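PDB 7A02: DUF3992 domain-containing protein from Bacillus cereus, which is of unknown biochemical function but assembles in many copies into the disulfide-linked, pilus-like appendages of endospores. Local coordinates for residues D26-A31 with A103-F108; A34-D39 with V95-T100; I62-G67 with F87-F92. All coordinates share one frame; numbering follows the deposited sequence.

Overall arrangement
From the N-terminal side, the end of strand 19-29 enters segment 26-31, which contact 1 pairs with segment 103-108 on strand 104-114, closing a loop that takes in most of the domain. Contact 2 is nested inside that loop: strand 34-38 follows directly and pairs with 94-98. Contact 3 is nested again, between strands 60-66 and 84-90. Contact 1 lies in one four-stranded antiparallel sheet and contact 2 in the other, and contact 3 spans the two by side chains. Trp-27 and Phe-108 of contact 1 pack on Ile-97 and Ile-36 of contact 2, while Phe-108 also meets Phe-87 and Ile-62 of contact 3.

Contact 1: residues D26-A31 with A103-F108; sequences DWTAAA and AETGEF
Strands 26-29 and 104-108 run antiparallel, 26-29 being part of the outermost strand of the sheet within this chain, with axes 4.7 Å apart and N-to-C directions at 149°. Asp-26/Glu-107 and Thr-28/Thr-105 are non-hydrogen-bonded pairs, with Trp-27/Gly-106 as the hydrogen-bonded pair between them: Trp-27 N donates to Gly-106 O (2.9 Å), and Gly-106 N returns a bond to Trp-27 O (3.0 Å). Farther along, Ala-29 N reaches Glu-104 O.

Trp-27 dominates the side-chain contact. Its CG sits between backbone N and carbonyl carbon (chi1 53°), which folds the indole across the neighbouring strand rather than outward. One face of the ring system lies on the Gly-106 backbone, with Gly-106 CA 4.0 Å from the centroid of the six-membered ring of Trp-27 in a CH-pi contact. At the indole edge, NE1 of Trp-27 donates to Glu-107 O (2.6 Å); the acceptor lies near the ring plane, but the donor stands well above the carbonyl plane. CD1 of Trp-27 abuts Phe-108 CB at 3.8 Å. On the other face of the sheet, Thr-105 OG1 also donates to Trp-27 O, approaching from above the carbonyl plane. Farther along that face the Asp-26 and Glu-107 side chains lie side by side, pointing the same way, with their carboxylate planes nearly perpendicular and Asp-26 OD1 4.1 Å from Glu-107 OE2.

Chemically, the two strand faces differ. Trp-27 buries its ring against glycine backbone, Leu-51, Val-53 and Ile-36, and its indole N-H finds a main-chain acceptor, though from an unfavourable direction. Trp-27 O takes two donors, backbone and hydroxyl. The face with Asp-26, Thr-28, Thr-105 and Glu-107 is more exposed and brings two carboxylates together; any repulsion is probably eased by the salt bridge from Glu-107 OE1 to Lys-52.

Contact 2: residues A34-D39 with V95-T100; sequences AIIYAD and VTILGT
The Tyr-37 ring meets Val-95 obliquely, its CD2 lying 3.9 Å from Val-95 CG2. With CG anti to the backbone N (chi1 176°), the ring extends away from strand 95-98, where it also packs on Phe-92, Ile-45 and Ile-112.

Behind it the backbones pair antiparallel, their directions 143° apart. Ala-34 and Ile-97 exchange two hydrogen bonds, each 2.9 Å between the N of one and the O of the other. Past the Ile-35/Thr-96 pair the register slips by one residue: Val-95 O takes the N-H of Ile-36, whereas Val-95 N donates to Tyr-37 O at 3.0 Å. Ile-36 and Tyr-37 thus stand together opposite Val-95 in a beta bulge.

Ile-36 fills the inner side with two branches. Its CG2 touches Val-95 CB at 3.6 Å, and its CD1 reaches Ile-97 CG2 at 3.9 Å, the two isoleucine side chains crossing at about a right angle. On the reverse face, Ile-35 CD1 rests against Thr-96 CG2 at 3.6 Å.

Ile-36 also meets Ile-25, Trp-27 and Phe-108 of the facing sheet, as expected for an inward-facing residue of a jelly-roll beta sandwich.

Contact 3: residues I62-G67 with F87-F92; sequences IVFYSG and FTVRRF
Segments 62-67 and 87-92 belong to different sheets and meet face to face rather than as hydrogen-bonded neighbours, their backbones coming closest where Ser-66 CA lies 4.4 Å from Phe-92 CA.

Three phenylalanines fill the space between them. Phe-64 is the middle ring and offers its edge to both others. Its CZ stands over the centre of the Phe-87 ring, 3.7 Å from Phe-87 CE1, in a T-shaped pair with centroids 5.0 Å apart and planes at 69°. Toward the other end, CD2 of Phe-64 points at the face of Phe-92, offset toward its rim, 4.2 Å from Phe-92 CD2; these planes are 79° apart. The Phe-64 and Phe-92 side chains lie side by side and point the same way. Val-89 CG2 lies over the centre of one face of the Phe-64 ring, 4.4 Å from Phe-64 CZ, so the middle ring has aliphatic packing above and aromatic packing around its edge. In Phe-87, CG lies between the backbone N and the carbonyl carbon (chi1 54°), turning a ring face to Phe-64 CZ. Near the turn after strand 87-90, Ser-66 CB rests on Arg-91 O at 3.6 Å.

Strand 60-66 lies between 94-98 and 72-79, with Val-95 and Glu-75 packing on Phe-64. From the same sheet as Phe-87, Phe-108 and Met-110 of strand 104-114 pack on its ring. Strand 84-90 is the outermost of its sheet within the chain, and Phe-87 and Thr-88 pair in a parallel ladder with a strand of a second subunit, continuing the sheet across the interface.

Contact 1: residues D26-A31 with A103-F108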
loop_
_atom_site.group_PDB
_atom_site.type_symbol
_atom_site.label_atom_id
_atom_site.label_comp_id
_atom_site.label_asym_id
_atom_site.label_seq_id
_atom_site.Cartn_x
_atom_site.Cartn_y
_atom_site.Cartn_z
ATOM N N ASP A 26 -21.628 30.782 44.132
ATOM C CA ASP A 26 -21.695 32.139 44.652
ATOM C C ASP A 26 -20.779 32.233 45.862
ATOM O O ASP A 26 -20.796 31.350 46.722
ATOM C CB ASP A 26 -23.120 32.510 45.050
ATOM C CG ASP A 26 -24.078 32.464 43.886
ATOM O OD1 ASP A 26 -23.622 32.614 42.737
ATOM O OD2 ASP A 26 -25.291 32.281 44.119
ATOM N N TRP A 27 -19.993 33.297 45.931
ATOM C CA TRP A 27 -18.964 33.418 46.950
ATOM C C TRP A 27 -19.089 34.732 47.701
ATOM O O TRP A 27 -19.563 35.739 47.163
ATOM C CB TRP A 27 -17.570 33.326 46.347
ATOM C CG TRP A 27 -17.354 34.271 45.231
ATOM C CD1 TRP A 27 -17.503 34.012 43.911
ATOM C CD2 TRP A 27 -16.949 35.636 45.329
ATOM N NE1 TRP A 27 -17.219 35.128 43.175
ATOM C CE2 TRP A 27 -16.874 36.142 44.026
ATOM C CE3 TRP A 27 -16.641 36.480 46.393
ATOM C CZ2 TRP A 27 -16.508 37.448 43.757
ATOM C CZ3 TRP A 27 -16.279 37.772 46.123
ATOM C CH2 TRP A 27 -16.215 38.245 44.819
ATOM N N THR A 28 -18.643 34.696 48.955
ATOM C CA THR A 28 -18.497 35.863 49.812
ATOM C C THR A 28 -17.059 35.921 50.302
ATOM O O THR A 28 -16.533 34.922 50.800
ATOM C CB THR A 28 -19.447 35.795 51.004
ATOM O OG1 THR A 28 -20.759 35.447 50.549
ATOM C CG2 THR A 28 -19.501 37.131 51.712
ATOM N N ALA A 29 -16.433 37.084 50.178
ATOM C CA ALA A 29 -15.004 37.227 50.417
ATOM C C ALA A 29 -14.745 37.950 51.730
ATOM O O ALA A 29 -15.292 39.030 51.968
ATOM C CB ALA A 29 -14.343 37.987 49.270
ATOM N N ALA A 30 -13.901 37.360 52.571
ATOM C CA ALA A 30 -13.441 38.010 53.785
ATOM C C ALA A 30 -12.097 38.685 53.521
ATOM O O ALA A 30 -11.601 38.712 52.396
ATOM C CB ALA A 30 -13.342 37.003 54.926
ATOM N N ALA A 31 -11.493 39.243 54.568
ATOM C CA ALA A 31 -10.177 39.862 54.413
ATOM C C ALA A 31 -9.047 38.891 54.699
ATOM O O ALA A 31 -8.081 39.228 55.384
ATOM C CB ALA A 31 -10.076 41.089 55.310
ATOM N N ALA A 103 -16.928 42.231 53.023
ATOM C CA ALA A 103 -17.734 41.090 52.602
ATOM C C ALA A 103 -18.360 41.327 51.228
ATOM O O ALA A 103 -19.579 41.356 51.065
ATOM C CB ALA A 103 -18.801 40.760 53.648
ATOM N N GLU A 104 -17.496 41.504 50.234
ATOM C CA GLU A 104 -17.963 41.527 48.859
ATOM C C GLU A 104 -18.515 40.161 48.491
ATOM O O GLU A 104 -18.131 39.141 49.063
ATOM C CB GLU A 104 -16.827 41.900 47.913
ATOM C CG GLU A 104 -16.145 43.203 48.246
ATOM C CD GLU A 104 -14.988 43.017 49.194
ATOM O OE1 GLU A 104 -15.076 42.138 50.070
ATOM O OE2 GLU A 104 -13.987 43.745 49.064
ATOM N N THR A 105 -19.439 40.140 47.542
ATOM C CA THR A 105 -19.985 38.874 47.090
ATOM C C THR A 105 -20.193 38.905 45.586
ATOM O O THR A 105 -20.356 39.971 44.981
ATOM C CB THR A 105 -21.298 38.527 47.791
ATOM O OG1 THR A 105 -21.644 37.170 47.495
ATOM C CG2 THR A 105 -22.410 39.414 47.307
ATOM N N GLY A 106 -20.182 37.715 45.002
ATOM C CA GLY A 106 -20.285 37.593 43.564
ATOM C C GLY A 106 -20.423 36.152 43.130
ATOM O O GLY A 106 -20.740 35.276 43.932
ATOM N N GLU A 107 -20.166 35.916 41.846
ATOM C CA GLU A 107 -20.339 34.613 41.223
ATOM C C GLU A 107 -19.007 34.073 40.720
ATOM O O GLU A 107 -18.001 34.780 40.672
ATOM C CB GLU A 107 -21.331 34.691 40.063
ATOM C CG GLU A 107 -22.766 34.819 40.495
ATOM C CD GLU A 107 -23.714 34.887 39.321
ATOM O OE1 GLU A 107 -24.084 36.010 38.921
ATOM O OE2 GLU A 107 -24.086 33.819 38.794
ATOM N N PHE A 108 -19.013 32.798 40.338
ATOM C CA PHE A 108 -17.814 32.155 39.804
ATOM C C PHE A 108 -18.230 30.955 38.973
ATOM O O PHE A 108 -18.809 30.009 39.511
ATOM C CB PHE A 108 -16.889 31.733 40.932
ATOM C CG PHE A 108 -15.653 31.027 40.476
ATOM C CD1 PHE A 108 -14.615 31.729 39.905
ATOM C CD2 PHE A 108 -15.517 29.667 40.643
ATOM C CE1 PHE A 108 -13.478 31.085 39.496
ATOM C CE2 PHE A 108 -14.380 29.023 40.235
ATOM C CZ PHE A 108 -13.361 29.734 39.662
#

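Contact 2: residues A34-D39 with V95-T100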
loop_
_atom_site.group_PDB
_atom_site.type_symbol
_atom_site.label_atom_id
_atom_site.label_comp_id
_atom_site.label_asym_id
_atom_site.label_seq_id
_atom_site.Cartn_x
_atom_site.Cartn_y
_atom_site.Cartn_z
ATOM N N ALA A 34 -9.171 32.959 50.690
ATOM C CA ALA A 34 -10.150 31.896 50.851
ATOM C C ALA A 34 -10.088 30.966 49.653
ATOM O O ALA A 34 -10.069 31.427 48.508
ATOM C CB ALA A 34 -11.559 32.465 51.002
ATOM N N ILE A 35 -10.057 29.661 49.923
ATOM C CA ILE A 35 -10.017 28.669 48.856
ATOM C C ILE A 35 -11.378 28.594 48.187
ATOM O O ILE A 35 -12.404 28.392 48.847
ATOM C CB ILE A 35 -9.605 27.298 49.408
ATOM C CG1 ILE A 35 -8.299 27.406 50.186
ATOM C CG2 ILE A 35 -9.461 26.302 48.284
ATOM C CD1 ILE A 35 -7.092 27.586 49.312
ATOM N N ILE A 36 -11.394 28.740 46.868
ATOM C CA ILE A 36 -12.630 28.730 46.101
ATOM C C ILE A 36 -12.711 27.530 45.171
ATOM O O ILE A 36 -13.810 27.200 44.700
ATOM C CB ILE A 36 -12.792 30.047 45.314
ATOM C CG1 ILE A 36 -14.098 30.121 44.551
ATOM C CG2 ILE A 36 -11.683 30.206 44.330
ATOM C CD1 ILE A 36 -14.281 31.439 43.866
ATOM N N TYR A 37 -11.602 26.833 44.937
ATOM C CA TYR A 37 -11.564 25.684 44.046
ATOM C C TYR A 37 -10.290 24.901 44.313
ATOM O O TYR A 37 -9.254 25.492 44.611
ATOM C CB TYR A 37 -11.619 26.132 42.585
ATOM C CG TYR A 37 -11.483 25.013 41.596
ATOM C CD1 TYR A 37 -12.568 24.232 41.255
ATOM C CD2 TYR A 37 -10.274 24.742 40.999
ATOM C CE1 TYR A 37 -12.447 23.215 40.355
ATOM C CE2 TYR A 37 -10.147 23.728 40.099
ATOM C CZ TYR A 37 -11.235 22.970 39.783
ATOM O OH TYR A 37 -11.104 21.959 38.876
ATOM N N ALA A 38 -10.370 23.579 44.204
ATOM C CA ALA A 38 -9.217 22.731 44.458
ATOM C C ALA A 38 -9.385 21.408 43.731
ATOM O O ALA A 38 -10.499 20.914 43.571
ATOM C CB ALA A 38 -9.024 22.481 45.952
ATOM N N ASP A 39 -8.267 20.830 43.308
ATOM C CA ASP A 39 -8.288 19.557 42.605
ATOM C C ASP A 39 -7.024 18.781 42.935
ATOM O O ASP A 39 -6.179 19.229 43.711
ATOM C CB ASP A 39 -8.412 19.758 41.096
ATOM C CG ASP A 39 -7.241 20.502 40.512
ATOM O OD1 ASP A 39 -7.093 20.508 39.280
ATOM O OD2 ASP A 39 -6.469 21.094 41.282
ATOM N N VAL A 95 -7.338 27.641 43.709
ATOM C CA VAL A 95 -7.695 29.021 43.410
ATOM C C VAL A 95 -8.120 29.690 44.705
ATOM O O VAL A 95 -8.858 29.102 45.500
ATOM C CB VAL A 95 -8.818 29.117 42.360
ATOM C CG1 VAL A 95 -8.976 30.539 41.902
ATOM C CG2 VAL A 95 -8.528 28.226 41.184
ATOM N N THR A 96 -7.644 30.911 44.931
ATOM C CA THR A 96 -8.012 31.652 46.128
ATOM C C THR A 96 -8.504 33.040 45.760
ATOM O O THR A 96 -8.060 33.637 44.774
ATOM C CB THR A 96 -6.853 31.795 47.117
ATOM O OG1 THR A 96 -5.890 32.715 46.593
ATOM C CG2 THR A 96 -6.188 30.464 47.364
ATOM N N ILE A 97 -9.422 33.547 46.574
ATOM C CA ILE A 97 -9.943 34.899 46.430
ATOM C C ILE A 97 -9.651 35.692 47.694
ATOM O O ILE A 97 -9.677 35.167 48.812
ATOM C CB ILE A 97 -11.453 34.920 46.106
ATOM C CG1 ILE A 97 -12.256 34.283 47.233
ATOM C CG2 ILE A 97 -11.732 34.239 44.794
ATOM C CD1 ILE A 97 -13.732 34.472 47.091
ATOM N N LEU A 98 -9.342 36.971 47.495
ATOM C CA LEU A 98 -9.011 37.892 48.575
ATOM C C LEU A 98 -9.806 39.169 48.380
ATOM O O LEU A 98 -9.818 39.730 47.282
ATOM C CB LEU A 98 -7.516 38.201 48.589
ATOM C CG LEU A 98 -7.033 39.110 49.711
ATOM C CD1 LEU A 98 -7.270 38.462 51.045
ATOM C CD2 LEU A 98 -5.569 39.430 49.527
ATOM N N GLY A 99 -10.453 39.639 49.444
ATOM C CA GLY A 99 -11.241 40.852 49.387
ATOM C C GLY A 99 -11.058 41.695 50.635
ATOM O O GLY A 99 -10.488 41.253 51.632
ATOM N N THR A 100 -11.560 42.922 50.549
ATOM C CA THR A 100 -11.542 43.838 51.676
ATOM C C THR A 100 -12.459 43.297 52.774
ATOM O O THR A 100 -13.302 42.429 52.543
ATOM C CB THR A 100 -11.966 45.231 51.211
ATOM O OG1 THR A 100 -11.156 45.622 50.098
ATOM C CG2 THR A 100 -11.786 46.267 52.308
#

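Contact 3: residues I62-G67 with F87-F92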
loop_
_atom_site.group_PDB
_atom_site.type_symbol
_atom_site.label_atom_id
_atom_site.label_comp_id
_atom_site.label_asym_id
_atom_site.label_seq_id
_atom_site.Cartn_x
_atom_site.Cartn_y
_atom_site.Cartn_z
ATOM N N ILE A 62 -8.049 37.462 42.565
ATOM C CA ILE A 62 -8.119 36.023 42.344
ATOM C C ILE A 62 -6.737 35.534 41.940
ATOM O O ILE A 62 -6.067 36.160 41.109
ATOM C CB ILE A 62 -9.180 35.664 41.287
ATOM C CG1 ILE A 62 -9.409 34.158 41.249
ATOM C CG2 ILE A 62 -8.824 36.209 39.922
ATOM C CD1 ILE A 62 -10.631 33.758 40.486
ATOM N N VAL A 63 -6.291 34.442 42.560
ATOM C CA VAL A 63 -4.960 33.898 42.324
ATOM C C VAL A 63 -5.066 32.401 42.075
ATOM O O VAL A 63 -5.718 31.687 42.843
ATOM C CB VAL A 63 -4.010 34.174 43.503
ATOM C CG1 VAL A 63 -2.630 33.674 43.180
ATOM C CG2 VAL A 63 -3.963 35.649 43.809
ATOM N N PHE A 64 -4.416 31.933 41.012
ATOM C CA PHE A 64 -4.303 30.512 40.705
ATOM C C PHE A 64 -2.943 30.014 41.171
ATOM O O PHE A 64 -1.919 30.623 40.859
ATOM C CB PHE A 64 -4.452 30.253 39.207
ATOM C CG PHE A 64 -5.770 30.681 38.635
ATOM C CD1 PHE A 64 -6.016 32.003 38.341
ATOM C CD2 PHE A 64 -6.750 29.754 38.364
ATOM C CE1 PHE A 64 -7.217 32.389 37.810
ATOM C CE2 PHE A 64 -7.950 30.141 37.831
ATOM C CZ PHE A 64 -8.181 31.458 37.556
ATOM N N TYR A 65 -2.931 28.905 41.903
ATOM C CA TYR A 65 -1.718 28.366 42.497
ATOM C C TYR A 65 -1.442 26.973 41.966
ATOM O O TYR A 65 -2.340 26.125 41.914
ATOM C CB TYR A 65 -1.824 28.301 44.015
ATOM C CG TYR A 65 -1.725 29.633 44.697
ATOM C CD1 TYR A 65 -0.557 30.366 44.655
ATOM C CD2 TYR A 65 -2.801 30.159 45.382
ATOM C CE1 TYR A 65 -0.462 31.580 45.276
ATOM C CE2 TYR A 65 -2.716 31.371 46.004
ATOM C CZ TYR A 65 -1.545 32.079 45.951
ATOM O OH TYR A 65 -1.458 33.298 46.576
ATOM N N SER A 66 -0.189 26.739 41.594
ATOM C CA SER A 66 0.294 25.425 41.190
ATOM C C SER A 66 1.264 24.941 42.254
ATOM O O SER A 66 2.360 25.488 42.394
ATOM C CB SER A 66 0.970 25.481 39.826
ATOM O OG SER A 66 1.837 24.379 39.659
ATOM N N GLY A 67 0.862 23.924 43.004
ATOM C CA GLY A 67 1.701 23.416 44.066
ATOM C C GLY A 67 1.304 23.950 45.423
ATOM O O GLY A 67 2.161 24.336 46.221
ATOM N N PHE A 87 -10.983 34.220 31.876
ATOM C CA PHE A 87 -9.668 33.590 31.881
ATOM C C PHE A 87 -9.732 32.195 31.277
ATOM O O PHE A 87 -10.802 31.589 31.172
ATOM C CB PHE A 87 -9.110 33.499 33.301
ATOM C CG PHE A 87 -10.031 32.820 34.265
ATOM C CD1 PHE A 87 -10.119 31.444 34.310
ATOM C CD2 PHE A 87 -10.810 33.556 35.125
ATOM C CE1 PHE A 87 -10.964 30.822 35.186
ATOM C CE2 PHE A 87 -11.654 32.935 36.005
ATOM C CZ PHE A 87 -11.733 31.568 36.034
ATOM N N THR A 88 -8.552 31.689 30.904
ATOM C CA THR A 88 -8.311 30.268 30.665
ATOM C C THR A 88 -6.896 29.936 31.118
ATOM O O THR A 88 -5.958 30.678 30.831
ATOM C CB THR A 88 -8.505 29.884 29.194
ATOM O OG1 THR A 88 -8.150 28.511 29.011
ATOM C CG2 THR A 88 -7.641 30.708 28.308
ATOM N N VAL A 89 -6.751 28.829 31.844
ATOM C CA VAL A 89 -5.521 28.496 32.551
ATOM C C VAL A 89 -5.319 26.985 32.518
ATOM O O VAL A 89 -6.282 26.215 32.472
ATOM C CB VAL A 89 -5.560 29.020 34.009
ATOM C CG1 VAL A 89 -4.348 28.595 34.790
ATOM C CG2 VAL A 89 -5.650 30.522 34.031
ATOM N N ARG A 90 -4.055 26.558 32.528
ATOM C CA ARG A 90 -3.711 25.149 32.642
ATOM C C ARG A 90 -2.692 24.961 33.756
ATOM O O ARG A 90 -2.029 25.907 34.178
ATOM C CB ARG A 90 -3.112 24.588 31.363
ATOM C CG ARG A 90 -1.815 25.231 31.001
ATOM C CD ARG A 90 -1.160 24.492 29.880
ATOM N NE ARG A 90 0.160 25.035 29.604
ATOM C CZ ARG A 90 0.603 25.383 28.406
ATOM N NH1 ARG A 90 -0.150 25.214 27.334
ATOM N NH2 ARG A 90 1.824 25.872 28.283
ATOM N N ARG A 91 -2.555 23.713 34.202
ATOM C CA ARG A 91 -1.667 23.340 35.303
ATOM C C ARG A 91 -1.771 24.296 36.488
ATOM O O ARG A 91 -0.869 25.079 36.774
ATOM C CB ARG A 91 -0.208 23.200 34.867
ATOM C CG ARG A 91 0.179 21.813 34.377
ATOM C CD ARG A 91 1.192 21.783 33.247
ATOM N NE ARG A 91 0.741 22.229 31.940
ATOM C CZ ARG A 91 1.372 21.892 30.820
ATOM N NH1 ARG A 91 0.937 22.298 29.638
ATOM N NH2 ARG A 91 2.463 21.141 30.889
ATOM N N PHE A 92 -2.895 24.211 37.186
ATOM C CA PHE A 92 -3.065 24.880 38.462
ATOM C C PHE A 92 -3.650 23.898 39.462
ATOM O O PHE A 92 -4.297 22.917 39.096
ATOM C CB PHE A 92 -3.959 26.116 38.344
ATOM C CG PHE A 92 -5.342 25.822 37.866
ATOM C CD1 PHE A 92 -5.621 25.752 36.521
ATOM C CD2 PHE A 92 -6.366 25.628 38.762
ATOM C CE1 PHE A 92 -6.886 25.483 36.084
ATOM C CE2 PHE A 92 -7.630 25.361 38.329
ATOM C CZ PHE A 92 -7.890 25.287 36.988
#